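Long-range contact in similar to N-acetyltransferase (Staphylococcus aureus subsp. aureus, PDB 4MBU), which probably transfers an acetyl group from acetyl-CoA to an acceptor amine, as a member of the Gcn5-related N-acetyltransferase (GNAT) family: residues L17-D22 and Y88-A93. Residues are numbered along the deposited sequence; the frame is centred on the assembly and turned at random.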
loop_
_atom_site.group_PDB
_atom_site.type_symbol
_atom_site.label_atom_id
_atom_site.label_comp_id
_atom_site.label_asym_id
_atom_site.label_seq_id
_atom_site.Cartn_x
_atom_site.Cartn_y
_atom_site.Cartn_z
ATOM N N LEU A 17 -25.328 12.052 14.574
ATOM C CA LEU A 17 -25.342 10.814 15.353
ATOM C C LEU A 17 -25.738 9.648 14.454
ATOM O O LEU A 17 -25.039 8.626 14.409
ATOM C CB LEU A 17 -26.283 10.924 16.556
ATOM C CG LEU A 17 -26.342 9.712 17.496
ATOM C CD1 LEU A 17 -25.007 9.455 18.131
ATOM C CD2 LEU A 17 -27.395 9.903 18.570
ATOM N N ALA A 18 -26.803 9.837 13.676
ATOM C CA ALA A 18 -27.330 8.737 12.877
ATOM C C ALA A 18 -26.228 8.246 11.962
ATOM O O ALA A 18 -25.912 7.043 11.933
ATOM C CB ALA A 18 -28.545 9.178 12.076
ATOM N N ILE A 19 -25.594 9.197 11.274
ATOM C CA ILE A 19 -24.572 8.855 10.295
ATOM C C ILE A 19 -23.503 8.016 11.001
ATOM O O ILE A 19 -23.186 6.901 10.566
ATOM C CB ILE A 19 -23.956 10.127 9.651
ATOM C CG1 ILE A 19 -25.024 10.916 8.886
ATOM C CG2 ILE A 19 -22.821 9.765 8.716
ATOM C CD1 ILE A 19 -24.483 12.222 8.267
ATOM N N TYR A 20 -23.033 8.519 12.144
ATOM C CA TYR A 20 -21.948 7.876 12.876
ATOM C C TYR A 20 -22.385 6.480 13.258
ATOM O O TYR A 20 -21.662 5.514 13.017
ATOM C CB TYR A 20 -21.595 8.684 14.123
ATOM C CG TYR A 20 -20.319 8.271 14.838
ATOM C CD1 TYR A 20 -19.069 8.519 14.280
ATOM C CD2 TYR A 20 -20.365 7.686 16.100
ATOM C CE1 TYR A 20 -17.898 8.174 14.959
ATOM C CE2 TYR A 20 -19.217 7.343 16.783
ATOM C CZ TYR A 20 -17.985 7.585 16.206
ATOM O OH TYR A 20 -16.850 7.241 16.895
ATOM N N ASN A 21 -23.596 6.363 13.797
ATOM C CA ASN A 21 -24.023 5.058 14.287
ATOM C C ASN A 21 -24.192 4.060 13.153
ATOM O O ASN A 21 -23.914 2.872 13.331
ATOM C CB ASN A 21 -25.289 5.154 15.144
ATOM C CG ASN A 21 -24.991 5.574 16.565
ATOM O OD1 ASN A 21 -23.858 5.437 17.037
ATOM N ND2 ASN A 21 -26.008 6.080 17.263
ATOM N N ASP A 22 -24.598 4.545 11.977
ATOM C CA ASP A 22 -24.738 3.653 10.832
ATOM C C ASP A 22 -23.358 3.052 10.569
ATOM O O ASP A 22 -23.200 1.833 10.413
ATOM C CB ASP A 22 -25.238 4.423 9.609
ATOM C CG ASP A 22 -26.099 3.572 8.691
ATOM O OD1 ASP A 22 -26.954 2.817 9.203
ATOM O OD2 ASP A 22 -25.929 3.663 7.455
ATOM N N TYR A 88 -17.240 11.336 7.467
ATOM C CA TYR A 88 -18.324 10.365 7.380
ATOM C C TYR A 88 -19.417 10.893 6.464
ATOM O O TYR A 88 -19.859 12.031 6.603
ATOM C CB TYR A 88 -18.891 10.083 8.768
ATOM C CG TYR A 88 -17.865 9.571 9.748
ATOM C CD1 TYR A 88 -17.537 8.228 9.790
ATOM C CD2 TYR A 88 -17.222 10.433 10.621
ATOM C CE1 TYR A 88 -16.614 7.754 10.673
ATOM C CE2 TYR A 88 -16.292 9.971 11.514
ATOM C CZ TYR A 88 -15.993 8.624 11.529
ATOM O OH TYR A 88 -15.065 8.131 12.403
ATOM N N VAL A 89 -19.829 10.065 5.512
ATOM C CA VAL A 89 -20.857 10.439 4.546
ATOM C C VAL A 89 -22.023 9.472 4.686
ATOM O O VAL A 89 -21.813 8.258 4.800
ATOM C CB VAL A 89 -20.323 10.371 3.094
ATOM C CG1 VAL A 89 -21.453 10.588 2.103
ATOM C CG2 VAL A 89 -19.220 11.404 2.873
ATOM N N ASP A 90 -23.242 10.004 4.708
ATOM C CA ASP A 90 -24.435 9.161 4.763
ATOM C C ASP A 90 -24.405 8.148 3.616
ATOM O O ASP A 90 -24.000 8.477 2.497
ATOM C CB ASP A 90 -25.700 10.020 4.696
ATOM C CG ASP A 90 -26.961 9.228 5.005
ATOM O OD1 ASP A 90 -27.463 8.524 4.105
ATOM O OD2 ASP A 90 -27.457 9.311 6.148
ATOM N N ALA A 91 -24.802 6.910 3.904
ATOM C CA ALA A 91 -24.734 5.838 2.909
ATOM C C ALA A 91 -25.729 6.034 1.762
ATOM O O ALA A 91 -25.566 5.465 0.685
ATOM C CB ALA A 91 -24.920 4.472 3.578
ATOM N N SER A 92 -26.762 6.835 1.989
ATOM C CA SER A 92 -27.724 7.133 0.931
ATOM C C SER A 92 -27.206 8.249 0.043
ATOM O O SER A 92 -27.807 8.564 -0.976
ATOM C CB SER A 92 -29.056 7.567 1.534
ATOM O OG SER A 92 -28.907 8.765 2.277
ATOM N N ALA A 93 -26.089 8.852 0.438
ATOM C CA ALA A 93 -25.592 10.051 -0.235
ATOM C C ALA A 93 -24.196 9.867 -0.841
ATOM O O ALA A 93 -23.473 10.848 -1.045
ATOM C CB ALA A 93 -25.608 11.237 0.728
HETATM O O HOH W 1 -25.397 6.353 6.600
#
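Tyr20 and Tyr88 meet in a T-shaped (edge-to-face) stack where helix 13-26 lies over the end of strand 82-89. Both elements belong to the GNAT fold, in which helices pack on the faces of a mixed central sheet. The ring planes stand at 82° and the centroids are 5.5 Å apart. Tyr20 presents its CD1-CE1 edge to one face of Tyr88. The approach is off centre, toward the hydroxyl end of that face. CE1 of Tyr20 is 3.9 Å from CZ of Tyr88, and the OH of Tyr88 lies near the plane of the Tyr20 ring. The two tyrosine side chains lie alongside each other with a shared heading. With chi1 at -169°, CG of Tyr20 lies opposite the backbone N, and this brings the ring to Tyr88. Arg41 makes a cation-pi contact with Tyr20, and Trp76 of a second subunit also packs on it. Phe67, on the neighbouring strand, meets the Tyr88 ring.

Ile19 is buried and points toward the strand end. Its branches touch different residues. CG2 sits 3.9 Å from CB of Tyr88 and also reaches the backbone leading into Asp90. CG1 turns to the carboxylate of Asp90, with OD2 4.0 Å away. The Ile19 and Asp90 side chains meet roughly perpendicular.

Asp90 opens an Asx turn just after the strand. Its OD1 accepts from the backbone N of Ser92 at 2.8 Å, on the anti side and 23° out of the carboxylate plane. Asp22, one helical turn after Ile19, meets the same turn through a water. That water donates to OD2 of Asp22 at 2.9 Å and accepts from the backbone N of Ala91 at 2.8 Å.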